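Local coordinates for Sodium/calcium exchanger membrane region domain-containing protein (Archaeoglobus fulgidus, PDB 4KPP) that exchanges protons for calcium ions across the membrane as a counter-transporter of the sodium/calcium exchanger family, at residues 104-116 with 278-290. Residues are numbered along the deposited sequence; the frame is centred on the assembly and turned at random.
Sequences MTGANRLLIGIGW and LISSKVNQWTLLI
Asn108 and Gln285 meet where two antiparallel membrane helices cross the buried middle of this exchanger, one from each of its sodium/calcium exchanger family regions; the axes of 104-116 and 278-285 run 163° apart. Helix 271-285 ends here before helix 288-299, and Asn108 bridges to the break. Its CG stands anti to the carbonyl carbon (chi1 -83°), turning the amide toward the other helix. ND2 gives one hydrogen to Met104 O and the other to Gln285 O at 3.1 Å, nearly straight at 164°. Both acceptors lie in the amide plane, although ND2 sits well above the carbonyl plane of Gln285. OD1 takes a bond from Lys282 NZ at 2.9 Å and lies against Trp286 CB.

Lys282 fits as a knob among Asn108, Ile112, Leu111 and Trp116. Bent at chi2, its chain runs past Ile112 CD1, 3.7 Å from Lys282 CE, and NZ also hydrogen-bonds Ser324 OG of helix 311-331. The reciprocal knob is Leu111, whose CD1 presses on Lys282 N at 3.5 Å. Gln285 NE2, beside the same methyl, bonds back to Ser281 OG, itself joined to Glu258.

At one end Ile279 CG1 makes a CH-pi contact with one face of the Trp116 indole, toward its rim, and Ile112 CG1, from the indole's own helix, lies over the centre of the other, while NE1 makes a weak bond to Leu278 O. The Trp116 side chain lies about 9 Å from a bound calcium ion. At the other end, Met104 puts CE at the edge of the Trp286 ring, 3.5 Å from CZ3, and SD against Ile290 CG1.

With both amide hydrogens engaged and OD1 held by Lys282 NZ, the Asn108 amide is fixed in rotation and clasps Gln285 O at the end of helix 271-285.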
ATOM      1  N   MET A 104       6.328  -7.861  -0.048  1.00 22.37           N
ATOM      2  CA  MET A 104       5.772  -7.019  -1.098  1.00 18.90           C
ATOM      3  C   MET A 104       4.504  -7.630  -1.690  1.00 19.98           C
ATOM      4  O   MET A 104       3.504  -6.941  -1.898  1.00 21.62           O
ATOM      5  CB  MET A 104       6.814  -6.823  -2.197  1.00 20.22           C
ATOM      6  CG  MET A 104       6.460  -5.764  -3.219  1.00 24.14           C
ATOM      7  SD  MET A 104       6.480  -6.435  -4.889  1.00 55.00           S
ATOM      8  CE  MET A 104       4.899  -7.233  -4.937  1.00 13.20           C
ATOM      9  N   THR A 105       4.556  -8.926  -1.979  1.00 20.29           N
ATOM     10  CA  THR A 105       3.414  -9.626  -2.551  1.00 22.47           C
ATOM     11  C   THR A 105       2.293  -9.737  -1.524  1.00 23.76           C
ATOM     12  O   THR A 105       1.109  -9.637  -1.861  1.00 23.43           O
ATOM     13  CB  THR A 105       3.801 -11.028  -3.059  1.00 26.16           C
ATOM     14  OG1 THR A 105       4.465 -11.750  -2.014  1.00 29.88           O
ATOM     15  CG2 THR A 105       4.730 -10.923  -4.267  1.00 23.83           C
ATOM     16  N   GLY A 106       2.674  -9.934  -0.266  1.00 21.77           N
ATOM     17  CA  GLY A 106       1.711  -9.967   0.817  1.00 21.75           C
ATOM     18  C   GLY A 106       0.961  -8.656   0.924  1.00 22.11           C
ATOM     19  O   GLY A 106      -0.268  -8.639   1.030  1.00 23.75           O
ATOM     20  N   ALA A 107       1.703  -7.554   0.882  1.00 17.93           N
ATOM     21  CA  ALA A 107       1.108  -6.226   0.972  1.00 19.33           C
ATOM     22  C   ALA A 107       0.095  -6.001  -0.147  1.00 22.73           C
ATOM     23  O   ALA A 107      -1.030  -5.570   0.109  1.00 22.18           O
ATOM     24  CB  ALA A 107       2.187  -5.152   0.950  1.00 16.49           C
ATOM     25  N   ASN A 108       0.495  -6.312  -1.378  1.00 23.08           N
ATOM     26  CA  ASN A 108      -0.371  -6.143  -2.543  1.00 18.94           C
ATOM     27  C   ASN A 108      -1.644  -6.972  -2.486  1.00 16.97           C
ATOM     28  O   ASN A 108      -2.735  -6.457  -2.713  1.00 19.38           O
ATOM     29  CB  ASN A 108       0.385  -6.467  -3.836  1.00 17.96           C
ATOM     30  CG  ASN A 108       1.207  -5.302  -4.335  1.00 15.97           C
ATOM     31  OD1 ASN A 108       0.742  -4.502  -5.144  1.00 23.05           O
ATOM     32  ND2 ASN A 108       2.433  -5.195  -3.848  1.00 14.76           N
ATOM     33  N   ARG A 109      -1.501  -8.259  -2.190  1.00 20.79           N
ATOM     34  CA  ARG A 109      -2.645  -9.165  -2.196  1.00 23.44           C
ATOM     35  C   ARG A 109      -3.602  -8.906  -1.035  1.00 25.42           C
ATOM     36  O   ARG A 109      -4.819  -9.037  -1.183  1.00 32.57           O
ATOM     37  CB  ARG A 109      -2.187 -10.627  -2.227  1.00 24.00           C
ATOM     38  CG  ARG A 109      -1.377 -10.979  -3.470  1.00 22.30           C
ATOM     39  CD  ARG A 109      -1.659 -12.396  -3.957  1.00 21.07           C
ATOM     40  NE  ARG A 109      -1.311 -13.405  -2.960  1.00 23.70           N
ATOM     41  CZ  ARG A 109      -0.098 -13.927  -2.818  1.00 20.57           C
ATOM     42  NH1 ARG A 109       0.892 -13.534  -3.605  1.00 23.56           N
ATOM     43  NH2 ARG A 109       0.126 -14.840  -1.884  1.00 18.73           N
ATOM     44  N   LEU A 110      -3.047  -8.524   0.110  1.00 24.21           N
ATOM     45  CA  LEU A 110      -3.855  -8.187   1.276  1.00 31.31           C
ATOM     46  C   LEU A 110      -4.676  -6.936   1.003  1.00 29.31           C
ATOM     47  O   LEU A 110      -5.819  -6.820   1.440  1.00 31.03           O
ATOM     48  CB  LEU A 110      -2.960  -7.951   2.493  1.00 36.69           C
ATOM     49  CG  LEU A 110      -3.658  -7.679   3.825  1.00 39.19           C
ATOM     50  CD1 LEU A 110      -3.914  -8.981   4.575  1.00 39.27           C
ATOM     51  CD2 LEU A 110      -2.850  -6.702   4.668  1.00 38.05           C
ATOM     52  N   LEU A 111      -4.077  -6.001   0.273  1.00 24.01           N
ATOM     53  CA  LEU A 111      -4.717  -4.729  -0.030  1.00 25.05           C
ATOM     54  C   LEU A 111      -5.985  -4.948  -0.851  1.00 24.86           C
ATOM     55  O   LEU A 111      -7.021  -4.343  -0.592  1.00 27.59           O
ATOM     56  CB  LEU A 111      -3.752  -3.845  -0.814  1.00 24.97           C
ATOM     57  CG  LEU A 111      -3.764  -2.330  -0.624  1.00 26.28           C
ATOM     58  CD1 LEU A 111      -3.360  -1.670  -1.932  1.00 24.17           C
ATOM     59  CD2 LEU A 111      -5.100  -1.788  -0.117  1.00 25.12           C
ATOM     60  N   ILE A 112      -5.894  -5.815  -1.850  1.00 25.15           N
ATOM     61  CA  ILE A 112      -7.038  -6.099  -2.703  1.00 28.83           C
ATOM     62  C   ILE A 112      -7.957  -7.129  -2.066  1.00 29.14           C
ATOM     63  O   ILE A 112      -9.162  -6.909  -1.957  1.00 32.48           O
ATOM     64  CB  ILE A 112      -6.594  -6.578  -4.100  1.00 29.87           C
ATOM     65  CG1 ILE A 112      -5.814  -5.468  -4.805  1.00 24.95           C
ATOM     66  CG2 ILE A 112      -7.804  -7.010  -4.931  1.00 29.03           C
ATOM     67  CD1 ILE A 112      -5.293  -5.857  -6.158  1.00 24.82           C
ATOM     68  N   GLY A 113      -7.380  -8.248  -1.636  1.00 28.93           N
ATOM     69  CA  GLY A 113      -8.150  -9.340  -1.070  1.00 29.96           C
ATOM     70  C   GLY A 113      -8.913  -8.968   0.187  1.00 28.43           C
ATOM     71  O   GLY A 113     -10.056  -9.384   0.372  1.00 28.35           O
ATOM     72  N   ILE A 114      -8.281  -8.182   1.050  1.00 32.28           N
ATOM     73  CA  ILE A 114      -8.907  -7.749   2.294  1.00 35.69           C
ATOM     74  C   ILE A 114      -9.405  -6.309   2.209  1.00 34.49           C
ATOM     75  O   ILE A 114     -10.594  -6.052   2.367  1.00 37.79           O
ATOM     76  CB  ILE A 114      -7.944  -7.899   3.493  1.00 39.07           C
ATOM     77  CG1 ILE A 114      -7.606  -9.374   3.721  1.00 39.77           C
ATOM     78  CG2 ILE A 114      -8.542  -7.280   4.751  1.00 41.39           C
ATOM     79  CD1 ILE A 114      -8.809 -10.241   4.050  1.00 39.87           C
ATOM     80  N   GLY A 115      -8.491  -5.379   1.947  1.00 32.08           N
ATOM     81  CA  GLY A 115      -8.811  -3.962   1.905  1.00 29.26           C
ATOM     82  C   GLY A 115      -9.954  -3.558   0.988  1.00 30.13           C
ATOM     83  O   GLY A 115     -10.957  -3.015   1.453  1.00 27.35           O
ATOM     84  N   TRP A 116      -9.810  -3.815  -0.311  1.00 30.52           N
ATOM     85  CA  TRP A 116     -10.844  -3.457  -1.282  1.00 31.16           C
ATOM     86  C   TRP A 116     -12.182  -4.118  -0.968  1.00 33.95           C
ATOM     87  O   TRP A 116     -13.234  -3.496  -1.098  1.00 37.65           O
ATOM     88  CB  TRP A 116     -10.431  -3.842  -2.705  1.00 28.12           C
ATOM     89  CG  TRP A 116      -9.311  -3.038  -3.278  1.00 25.20           C
ATOM     90  CD1 TRP A 116      -8.416  -2.264  -2.596  1.00 25.97           C
ATOM     91  CD2 TRP A 116      -8.963  -2.929  -4.662  1.00 21.63           C
ATOM     92  NE1 TRP A 116      -7.529  -1.684  -3.472  1.00 25.77           N
ATOM     93  CE2 TRP A 116      -7.847  -2.076  -4.746  1.00 24.63           C
ATOM     94  CE3 TRP A 116      -9.490  -3.470  -5.840  1.00 20.36           C
ATOM     95  CZ2 TRP A 116      -7.247  -1.753  -5.962  1.00 24.19           C
ATOM     96  CZ3 TRP A 116      -8.892  -3.149  -7.041  1.00 25.19           C
ATOM     97  CH2 TRP A 116      -7.783  -2.299  -7.094  1.00 23.86           C
ATOM     98  N   LEU A 278      -7.464   3.738  -2.085  1.00 29.97           N
ATOM     99  CA  LEU A 278      -7.115   2.322  -2.039  1.00 29.94           C
ATOM    100  C   LEU A 278      -6.629   1.816  -3.393  1.00 26.78           C
ATOM    101  O   LEU A 278      -5.733   0.973  -3.468  1.00 27.95           O
ATOM    102  CB  LEU A 278      -8.307   1.486  -1.575  1.00 31.29           C
ATOM    103  CG  LEU A 278      -8.781   1.675  -0.135  1.00 35.33           C
ATOM    104  CD1 LEU A 278      -9.839   0.641   0.191  1.00 37.11           C
ATOM    105  CD2 LEU A 278      -7.619   1.585   0.842  1.00 36.47           C
ATOM    106  N   ILE A 279      -7.229   2.327  -4.460  1.00 24.73           N
ATOM    107  CA  ILE A 279      -6.843   1.933  -5.809  1.00 26.92           C
ATOM    108  C   ILE A 279      -5.494   2.545  -6.184  1.00 25.26           C
ATOM    109  O   ILE A 279      -4.636   1.870  -6.753  1.00 25.33           O
ATOM    110  CB  ILE A 279      -7.930   2.315  -6.836  1.00 27.33           C
ATOM    111  CG1 ILE A 279      -9.190   1.472  -6.600  1.00 27.61           C
ATOM    112  CG2 ILE A 279      -7.410   2.154  -8.263  1.00 23.25           C
ATOM    113  CD1 ILE A 279     -10.416   1.954  -7.350  1.00 17.61           C
ATOM    114  N   SER A 280      -5.308   3.817  -5.840  1.00 25.96           N
ATOM    115  CA  SER A 280      -4.039   4.504  -6.072  1.00 25.97           C
ATOM    116  C   SER A 280      -2.918   3.927  -5.211  1.00 21.83           C
ATOM    117  O   SER A 280      -1.765   3.882  -5.633  1.00 24.27           O
ATOM    118  CB  SER A 280      -4.179   6.008  -5.814  1.00 25.31           C
ATOM    119  OG  SER A 280      -2.937   6.668  -5.991  1.00 27.85           O
ATOM    120  N   SER A 281      -3.259   3.493  -4.002  1.00 17.54           N
ATOM    121  CA  SER A 281      -2.287   2.859  -3.118  1.00 18.52           C
ATOM    122  C   SER A 281      -1.826   1.535  -3.710  1.00 22.01           C
ATOM    123  O   SER A 281      -0.659   1.154  -3.573  1.00 18.81           O
ATOM    124  CB  SER A 281      -2.880   2.632  -1.729  1.00 19.97           C
ATOM    125  OG  SER A 281      -1.966   1.949  -0.892  1.00 24.66           O
ATOM    126  N   LYS A 282      -2.751   0.831  -4.359  1.00 22.16           N
ATOM    127  CA  LYS A 282      -2.400  -0.374  -5.100  1.00 21.85           C
ATOM    128  C   LYS A 282      -1.414  -0.027  -6.205  1.00 19.52           C
ATOM    129  O   LYS A 282      -0.463  -0.763  -6.437  1.00 20.96           O
ATOM    130  CB  LYS A 282      -3.649  -1.057  -5.673  1.00 23.68           C
ATOM    131  CG  LYS A 282      -3.376  -2.112  -6.749  1.00 19.62           C
ATOM    132  CD  LYS A 282      -2.537  -3.280  -6.237  1.00 17.66           C
ATOM    133  CE  LYS A 282      -2.185  -4.222  -7.386  1.00 22.79           C
ATOM    134  NZ  LYS A 282      -1.300  -5.350  -6.978  1.00 25.73           N
ATOM    135  N   VAL A 283      -1.625   1.108  -6.865  1.00 20.38           N
ATOM    136  CA  VAL A 283      -0.737   1.531  -7.946  1.00 23.95           C
ATOM    137  C   VAL A 283       0.713   1.681  -7.480  1.00 24.66           C
ATOM    138  O   VAL A 283       1.614   1.088  -8.075  1.00 24.00           O
ATOM    139  CB  VAL A 283      -1.213   2.848  -8.615  1.00 19.93           C
ATOM    140  CG1 VAL A 283      -0.237   3.281  -9.706  1.00 14.59           C
ATOM    141  CG2 VAL A 283      -2.606   2.678  -9.189  1.00 16.62           C
ATOM    142  N   ASN A 284       0.947   2.456  -6.421  1.00 23.08           N
ATOM    143  CA  ASN A 284       2.325   2.660  -5.961  1.00 22.35           C
ATOM    144  C   ASN A 284       2.968   1.390  -5.404  1.00 23.93           C
ATOM    145  O   ASN A 284       4.158   1.142  -5.618  1.00 22.41           O
ATOM    146  CB  ASN A 284       2.462   3.844  -4.983  1.00 20.90           C
ATOM    147  CG  ASN A 284       1.967   3.528  -3.583  1.00 19.36           C
ATOM    148  OD1 ASN A 284       2.610   2.793  -2.834  1.00 20.67           O
ATOM    149  ND2 ASN A 284       0.837   4.116  -3.209  1.00 16.83           N
ATOM    150  N   GLN A 285       2.178   0.577  -4.710  1.00 22.77           N
ATOM    151  CA  GLN A 285       2.701  -0.660  -4.140  1.00 24.13           C
ATOM    152  C   GLN A 285       2.991  -1.702  -5.220  1.00 22.88           C
ATOM    153  O   GLN A 285       3.760  -2.639  -5.005  1.00 21.64           O
ATOM    154  CB  GLN A 285       1.761  -1.212  -3.065  1.00 23.44           C
ATOM    155  CG  GLN A 285       1.713  -0.332  -1.820  1.00 29.72           C
ATOM    156  CD  GLN A 285       0.818  -0.882  -0.731  1.00 32.48           C
ATOM    157  OE1 GLN A 285       1.168  -1.847  -0.054  1.00 39.38           O
ATOM    158  NE2 GLN A 285      -0.343  -0.262  -0.549  1.00 31.85           N
ATOM    159  N   TRP A 286       2.385  -1.516  -6.387  1.00 21.01           N
ATOM    160  CA  TRP A 286       2.554  -2.448  -7.492  1.00 25.22           C
ATOM    161  C   TRP A 286       3.471  -1.846  -8.555  1.00 28.48           C
ATOM    162  O   TRP A 286       3.620  -2.394  -9.645  1.00 29.95           O
ATOM    163  CB  TRP A 286       1.185  -2.819  -8.072  1.00 22.54           C
ATOM    164  CG  TRP A 286       1.157  -4.008  -8.989  1.00 22.02           C
ATOM    165  CD1 TRP A 286       0.536  -4.085 -10.203  1.00 22.64           C
ATOM    166  CD2 TRP A 286       1.759  -5.294  -8.767  1.00 22.45           C
ATOM    167  NE1 TRP A 286       0.715  -5.330 -10.751  1.00 23.71           N
ATOM    168  CE2 TRP A 286       1.463  -6.091  -9.892  1.00 21.15           C
ATOM    169  CE3 TRP A 286       2.520  -5.847  -7.732  1.00 22.04           C
ATOM    170  CZ2 TRP A 286       1.901  -7.409 -10.009  1.00 20.94           C
ATOM    171  CZ3 TRP A 286       2.955  -7.155  -7.853  1.00 23.14           C
ATOM    172  CH2 TRP A 286       2.643  -7.921  -8.982  1.00 24.25           C
ATOM    173  N   THR A 287       4.086  -0.713  -8.220  1.00 29.40           N
ATOM    174  CA  THR A 287       5.051  -0.053  -9.099  1.00 28.18           C
ATOM    175  C   THR A 287       6.283   0.421  -8.326  1.00 27.35           C
ATOM    176  O   THR A 287       7.335  -0.217  -8.370  1.00 24.27           O
ATOM    177  CB  THR A 287       4.433   1.151  -9.857  1.00 25.21           C
ATOM    178  OG1 THR A 287       3.820   2.055  -8.927  1.00 21.58           O
ATOM    179  CG2 THR A 287       3.391   0.678 -10.870  1.00 24.88           C
ATOM    180  N   LEU A 288       6.137   1.540  -7.617  1.00 24.99           N
ATOM    181  CA  LEU A 288       7.235   2.134  -6.854  1.00 24.44           C
ATOM    182  C   LEU A 288       7.843   1.173  -5.831  1.00 27.84           C
ATOM    183  O   LEU A 288       9.061   1.142  -5.645  1.00 29.27           O
ATOM    184  CB  LEU A 288       6.771   3.418  -6.154  1.00 23.69           C
ATOM    185  CG  LEU A 288       7.847   4.177  -5.370  1.00 26.42           C
ATOM    186  CD1 LEU A 288       8.885   4.792  -6.307  1.00 25.39           C
ATOM    187  CD2 LEU A 288       7.228   5.240  -4.475  1.00 29.25           C
ATOM    188  N   LEU A 289       6.990   0.390  -5.173  1.00 24.52           N
ATOM    189  CA  LEU A 289       7.437  -0.542  -4.146  1.00 22.15           C
ATOM    190  C   LEU A 289       8.376  -1.597  -4.723  1.00 24.82           C
ATOM    191  O   LEU A 289       9.416  -1.899  -4.138  1.00 25.92           O
ATOM    192  CB  LEU A 289       6.240  -1.230  -3.490  1.00 19.06           C
ATOM    193  CG  LEU A 289       6.284  -1.456  -1.973  1.00 21.96           C
ATOM    194  CD1 LEU A 289       5.458  -2.677  -1.582  1.00 19.12           C
ATOM    195  CD2 LEU A 289       7.706  -1.570  -1.435  1.00 19.90           C
ATOM    196  N   ILE A 290       8.001  -2.161  -5.866  1.00 25.60           N
ATOM    197  CA  ILE A 290       8.817  -3.185  -6.505  1.00 28.98           C
ATOM    198  C   ILE A 290      10.176  -2.614  -6.893  1.00 27.34           C
ATOM    199  O   ILE A 290      11.210  -3.230  -6.646  1.00 28.22           O
ATOM    200  CB  ILE A 290       8.133  -3.768  -7.753  1.00 29.10           C
ATOM    201  CG1 ILE A 290       6.668  -4.092  -7.456  1.00 28.34           C
ATOM    202  CG2 ILE A 290       8.886  -5.002  -8.242  1.00 29.28           C
ATOM    203  CD1 ILE A 290       5.915  -4.685  -8.629  1.00 28.17           C
TER